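Local coordinates for protein phenylacetate-coenzyme A ligase (Bacteroides vulgatus, PDB 3LAX) that belongs to the AMP-binding enzyme family and is represented here by its small C-terminal domain of mixed alpha-beta structure, at residues P16-T21 with D76-T81; E69-L74 with P82-V87. All coordinates share one frame; numbering follows the deposited sequence.

How the interactions relate
From the N terminus, after the short antiparallel strands 7-9 and 12-14, the chain enters helix 16-24, runs through strands 32-40 and 43-52, and then forms helix 60-78. Interaction 1 closes this long loop of 54 intervening residues by setting the first helix against the C-terminal end of the second. Interaction 2 closes a short loop, with 7 residues between its segments, where the chain turns back from helix 60-78 into strand 83-87. The segments alternate in sequence, so the two contacts cross rather than nest. They share helix 60-78, their centres lie about 10 Å apart, and they touch directly: Ile19 CA is 3.9 Å from Leu74 CD2. Together they tie both helices and the edge strand 83-87 into one packed unit.

Interaction 1: P16-T21 with D76-T81; sequences PIQIET and DEILVT
Gln18 and Glu77 mark the closest backbone approach between 16-21 and 76-81, with their CA atoms 7.1 Å apart, a spacing bridged by their side chains. The two side chains cross at about a right angle. Glu77 holds CG anti to its own N (chi1 174°), which brings Glu77 CG to 3.7 Å from Gln18 CB; the bend at chi2 then turns the carboxylate across the Gln18 chain. In the modelled conformer the amide and carboxylate planes stand 88° apart, nearly perpendicular and so not stacked.

One residue further along on each side, the contact becomes apolar and buried. Ile19 CG1 lies 3.9 Å from the gamma branch CG2 of Ile78, and the delta carbons follow, Ile19 CD1 to Ile78 CD1 at 4.1 Å. Both isoleucines also touch Met46 of strand 43-52, which places helix 16-24 and the end of helix 60-78 side by side over the mixed sheet of this AMP-binding enzyme C-terminal domain. Ile19 further reaches Ile35 of strand 32-40, and Ile78 reaches Ile14 of strand 12-14. Just past Ile78 the helix ends: Leu79 has a positive phi of 77°, and the chain there departs from helical geometry on its way to strand 83-87.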
loop_
_atom_site.group_PDB
_atom_site.type_symbol
_atom_site.label_atom_id
_atom_site.label_comp_id
_atom_site.label_asym_id
_atom_site.label_seq_id
_atom_site.Cartn_x
_atom_site.Cartn_y
_atom_site.Cartn_z
ATOM N N PRO A 16 -0.103 9.399 3.533
ATOM C CA PRO A 16 -0.777 8.158 3.143
ATOM C C PRO A 16 -2.046 8.393 2.327
ATOM O O PRO A 16 -2.423 7.519 1.540
ATOM C CB PRO A 16 -1.099 7.491 4.485
ATOM C CG PRO A 16 -0.073 8.046 5.440
ATOM C CD PRO A 16 0.152 9.467 4.985
ATOM N N ILE A 17 -2.691 9.546 2.470
ATOM C CA ILE A 17 -3.880 9.790 1.667
ATOM C C ILE A 17 -3.552 9.750 0.156
ATOM O O ILE A 17 -4.407 9.393 -0.657
ATOM C CB ILE A 17 -4.598 11.112 2.071
ATOM C CG1 ILE A 17 -6.050 11.100 1.602
ATOM C CG2 ILE A 17 -3.845 12.341 1.558
ATOM C CD1 ILE A 17 -6.230 11.371 0.136
ATOM N N GLN A 18 -2.326 10.124 -0.216
ATOM C CA GLN A 18 -1.803 10.059 -1.591
ATOM C C GLN A 18 -1.928 8.651 -2.153
ATOM O O GLN A 18 -2.231 8.423 -3.322
ATOM C CB GLN A 18 -0.295 10.394 -1.598
ATOM C CG GLN A 18 0.127 11.814 -1.185
ATOM C CD GLN A 18 1.654 12.009 -1.204
ATOM O OE1 GLN A 18 2.248 12.310 -2.244
ATOM N NE2 GLN A 18 2.285 11.847 -0.049
ATOM N N ILE A 19 -1.581 7.696 -1.303
ATOM C CA ILE A 19 -1.590 6.291 -1.687
ATOM C C ILE A 19 -3.036 5.832 -1.860
ATOM O O ILE A 19 -3.387 5.195 -2.858
ATOM C CB ILE A 19 -0.872 5.461 -0.608
ATOM C CG1 ILE A 19 0.633 5.785 -0.621
ATOM C CG2 ILE A 19 -1.119 3.967 -0.815
ATOM C CD1 ILE A 19 1.403 5.309 0.594
ATOM N N GLU A 20 -3.872 6.161 -0.882
ATOM C CA GLU A 20 -5.288 5.824 -0.928
ATOM C C GLU A 20 -5.937 6.313 -2.216
ATOM O O GLU A 20 -6.661 5.581 -2.881
ATOM C CB GLU A 20 -5.995 6.445 0.279
ATOM C CG GLU A 20 -7.467 6.151 0.379
ATOM C CD GLU A 20 -8.070 6.790 1.615
ATOM O OE1 GLU A 20 -7.661 6.431 2.745
ATOM O OE2 GLU A 20 -8.935 7.667 1.458
ATOM N N THR A 21 -5.693 7.574 -2.562
ATOM C CA THR A 21 -6.313 8.168 -3.744
ATOM C C THR A 21 -5.971 7.401 -5.019
ATOM O O THR A 21 -6.839 7.152 -5.873
ATOM C CB THR A 21 -5.881 9.627 -3.878
ATOM O OG1 THR A 21 -6.357 10.342 -2.735
ATOM C CG2 THR A 21 -6.463 10.247 -5.140
ATOM N N ASP A 76 5.600 7.244 -8.540
ATOM C CA ASP A 76 5.501 8.574 -9.156
ATOM C C ASP A 76 4.963 9.612 -8.187
ATOM O O ASP A 76 5.316 10.788 -8.271
ATOM C CB ASP A 76 4.581 8.543 -10.370
ATOM C CG ASP A 76 5.242 7.961 -11.580
ATOM O OD1 ASP A 76 6.432 7.613 -11.479
ATOM O OD2 ASP A 76 4.564 7.850 -12.629
ATOM N N GLU A 77 4.095 9.190 -7.280
ATOM C CA GLU A 77 3.433 10.130 -6.379
ATOM C C GLU A 77 4.215 10.363 -5.100
ATOM O O GLU A 77 4.430 11.513 -4.706
ATOM C CB GLU A 77 2.026 9.647 -6.031
ATOM C CG GLU A 77 1.322 10.512 -4.976
ATOM C CD GLU A 77 1.121 11.957 -5.417
ATOM O OE1 GLU A 77 0.981 12.202 -6.641
ATOM O OE2 GLU A 77 1.093 12.845 -4.531
ATOM N N ILE A 78 4.629 9.280 -4.445
ATOM C CA ILE A 78 5.245 9.394 -3.114
ATOM C C ILE A 78 6.771 9.453 -3.131
ATOM O O ILE A 78 7.382 9.823 -2.127
ATOM C CB ILE A 78 4.737 8.297 -2.151
ATOM C CG1 ILE A 78 5.271 6.923 -2.566
ATOM C CG2 ILE A 78 3.208 8.329 -2.091
ATOM C CD1 ILE A 78 4.800 5.786 -1.670
ATOM N N LEU A 79 7.376 9.098 -4.265
ATOM C CA LEU A 79 8.815 9.290 -4.495
ATOM C C LEU A 79 9.703 8.267 -3.791
ATOM O O LEU A 79 10.906 8.478 -3.609
ATOM C CB LEU A 79 9.249 10.722 -4.140
ATOM C CG LEU A 79 8.445 11.845 -4.791
ATOM C CD1 LEU A 79 9.008 13.226 -4.385
ATOM C CD2 LEU A 79 8.450 11.716 -6.290
ATOM N N VAL A 80 9.089 7.175 -3.363
ATOM C CA VAL A 80 9.839 6.007 -2.935
ATOM C C VAL A 80 9.075 4.814 -3.460
ATOM O O VAL A 80 7.881 4.905 -3.727
ATOM C CB VAL A 80 9.991 5.911 -1.408
ATOM C CG1 VAL A 80 10.839 7.079 -0.872
ATOM C CG2 VAL A 80 8.634 5.863 -0.743
ATOM N N THR A 81 9.779 3.708 -3.668
ATOM C CA THR A 81 9.138 2.526 -4.230
ATOM C C THR A 81 8.607 1.629 -3.123
ATOM O O THR A 81 9.381 1.095 -2.331
ATOM C CB THR A 81 10.125 1.731 -5.090
ATOM O OG1 THR A 81 10.617 2.573 -6.137
ATOM C CG2 THR A 81 9.447 0.515 -5.703
#

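Interaction 2: E69-L74 with P82-V87; sequences EITRQL and PRVKLV
Ile70 starts the contact with both of its branches. Its CG2 sits 3.9 Å from Val84 CG1, the two side chains crossing at about a right angle, while its CD1 meets Leu86 CD2 tip to tip at the same separation. Leu23 and Phe26 also touch Ile70.

Thr71, whose CA is nearest that of Val84, slides past the valine in the opposite direction. With OG1 beside the backbone N (chi1 -57°), Thr71 OG1 comes to 3.3 Å from Val84 CG2, and the threonine methyl, Thr71 CG2, to 3.8 Å from Pro82 O. The hydroxyl donates to Thr67 O one turn earlier in the helix and accepts from a water at 2.8 Å from OG1; that water in turn accepts from Val84 N, so it bridges helix to strand where no direct hydrogen bond does.

Leu74 closes the contact at the other end of the segment: its CB and CD1 both approach Pro82 CG, and CD1 lies 4.0 Å from Val84 CG2.

The axes of 69-74 and 83-87 pass 8.5 Å apart at 142°, so strand 83-87 runs back roughly antiparallel to the helix, at an oblique angle. Arg83, Lys85 and Val87 bond through their backbones to strand 43-52, parallel to 83-87; strand 43-52, helix 60-78 and strand 83-87 thus form a beta-alpha-beta crossover.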
loop_
_atom_site.group_PDB
_atom_site.type_symbol
_atom_site.label_atom_id
_atom_site.label_comp_id
_atom_site.label_asym_id
_atom_site.label_seq_id
_atom_site.Cartn_x
_atom_site.Cartn_y
_atom_site.Cartn_z
ATOM N N GLU A 69 1.628 -1.828 -12.333
ATOM C CA GLU A 69 1.053 -0.510 -12.594
ATOM C C GLU A 69 0.804 0.263 -11.300
ATOM O O GLU A 69 1.070 1.469 -11.224
ATOM C CB GLU A 69 -0.240 -0.640 -13.405
ATOM C CG GLU A 69 -0.949 0.691 -13.650
ATOM C CD GLU A 69 -0.136 1.692 -14.476
ATOM O OE1 GLU A 69 0.917 1.341 -15.057
ATOM O OE2 GLU A 69 -0.578 2.849 -14.553
ATOM N N ILE A 70 0.312 -0.413 -10.273
ATOM C CA ILE A 70 0.109 0.237 -8.975
ATOM C C ILE A 70 1.447 0.725 -8.417
ATOM O O ILE A 70 1.566 1.858 -7.924
ATOM C CB ILE A 70 -0.575 -0.718 -7.960
ATOM C CG1 ILE A 70 -1.994 -1.066 -8.428
ATOM C CG2 ILE A 70 -0.605 -0.088 -6.563
ATOM C CD1 ILE A 70 -2.571 -2.352 -7.822
ATOM N N THR A 71 2.462 -0.131 -8.493
ATOM C CA THR A 71 3.788 0.216 -7.983
ATOM C C THR A 71 4.332 1.466 -8.682
ATOM O O THR A 71 4.843 2.389 -8.037
ATOM C CB THR A 71 4.771 -0.955 -8.144
ATOM O OG1 THR A 71 4.236 -2.106 -7.477
ATOM C CG2 THR A 71 6.128 -0.625 -7.527
ATOM N N ARG A 72 4.206 1.495 -10.001
ATOM C CA ARG A 72 4.659 2.614 -10.822
ATOM C C ARG A 72 3.960 3.910 -10.412
ATOM O O ARG A 72 4.597 4.939 -10.181
ATOM C CB ARG A 72 4.332 2.284 -12.283
ATOM C CG ARG A 72 5.040 3.098 -13.344
ATOM C CD ARG A 72 5.062 2.308 -14.662
ATOM N NE ARG A 72 3.957 1.351 -14.754
ATOM C CZ ARG A 72 3.994 0.228 -15.467
ATOM N NH1 ARG A 72 5.087 -0.081 -16.148
ATOM N NH2 ARG A 72 2.938 -0.591 -15.501
ATOM N N GLN A 73 2.634 3.859 -10.326
ATOM C CA GLN A 73 1.867 5.053 -9.973
ATOM C C GLN A 73 2.193 5.536 -8.570
ATOM O O GLN A 73 2.305 6.750 -8.337
ATOM C CB GLN A 73 0.366 4.816 -10.107
ATOM C CG GLN A 73 -0.107 4.750 -11.556
ATOM C CD GLN A 73 -1.611 4.809 -11.655
ATOM O OE1 GLN A 73 -2.276 5.391 -10.798
ATOM N NE2 GLN A 73 -2.163 4.186 -12.688
ATOM N N LEU A 74 2.343 4.611 -7.623
ATOM C CA LEU A 74 2.682 5.011 -6.250
ATOM C C LEU A 74 4.072 5.646 -6.195
ATOM O O LEU A 74 4.260 6.687 -5.555
ATOM C CB LEU A 74 2.589 3.834 -5.267
ATOM C CG LEU A 74 1.172 3.301 -5.056
ATOM C CD1 LEU A 74 1.183 2.121 -4.110
ATOM C CD2 LEU A 74 0.280 4.416 -4.508
ATOM N N PRO A 82 7.274 1.465 -3.052
ATOM C CA PRO A 82 6.747 0.534 -2.057
ATOM C C PRO A 82 6.729 -0.875 -2.617
ATOM O O PRO A 82 6.761 -1.069 -3.839
ATOM C CB PRO A 82 5.311 1.012 -1.879
ATOM C CG PRO A 82 4.936 1.518 -3.256
ATOM C CD PRO A 82 6.202 2.076 -3.862
ATOM N N ARG A 83 6.687 -1.849 -1.723
ATOM C CA ARG A 83 6.397 -3.214 -2.141
ATOM C C ARG A 83 4.887 -3.397 -2.128
ATOM O O ARG A 83 4.266 -3.330 -1.080
ATOM C CB ARG A 83 7.067 -4.227 -1.217
ATOM C CG ARG A 83 6.705 -5.667 -1.533
ATOM C CD ARG A 83 6.956 -6.004 -2.995
ATOM N NE ARG A 83 7.682 -7.261 -3.151
ATOM C CZ ARG A 83 7.138 -8.466 -2.992
ATOM N NH1 ARG A 83 5.857 -8.583 -2.664
ATOM N NH2 ARG A 83 7.880 -9.556 -3.152
ATOM N N VAL A 84 4.297 -3.605 -3.297
ATOM C CA VAL A 84 2.854 -3.753 -3.397
ATOM C C VAL A 84 2.453 -5.228 -3.396
ATOM O O VAL A 84 3.002 -6.034 -4.159
ATOM C CB VAL A 84 2.315 -3.056 -4.666
ATOM C CG1 VAL A 84 0.806 -3.313 -4.837
ATOM C CG2 VAL A 84 2.637 -1.545 -4.627
ATOM N N LYS A 85 1.514 -5.572 -2.513
ATOM C CA LYS A 85 1.011 -6.936 -2.419
ATOM C C LYS A 85 -0.506 -6.931 -2.529
ATOM O O LYS A 85 -1.192 -6.342 -1.691
ATOM C CB LYS A 85 1.429 -7.574 -1.093
ATOM C CG LYS A 85 2.930 -7.714 -0.909
ATOM C CD LYS A 85 3.258 -8.426 0.393
ATOM C CE LYS A 85 4.753 -8.601 0.559
ATOM N NZ LYS A 85 5.076 -9.266 1.851
ATOM N N LEU A 86 -1.027 -7.601 -3.554
ATOM C CA LEU A 86 -2.464 -7.713 -3.712
ATOM C C LEU A 86 -2.904 -8.941 -2.926
ATOM O O LEU A 86 -2.302 -10.013 -3.047
ATOM C CB LEU A 86 -2.842 -7.831 -5.191
ATOM C CG LEU A 86 -2.286 -6.656 -6.007
ATOM C CD1 LEU A 86 -2.767 -6.700 -7.462
ATOM C CD2 LEU A 86 -2.617 -5.317 -5.366
ATOM N N VAL A 87 -3.934 -8.769 -2.108
ATOM C CA VAL A 87 -4.393 -9.819 -1.212
ATOM C C VAL A 87 -5.868 -10.079 -1.473
ATOM O O VAL A 87 -6.570 -9.224 -2.020
ATOM C CB VAL A 87 -4.142 -9.453 0.277
ATOM C CG1 VAL A 87 -2.649 -9.197 0.514
ATOM C CG2 VAL A 87 -4.971 -8.242 0.705
HETATM O O HOH W 1 5.702 -3.783 -5.838
#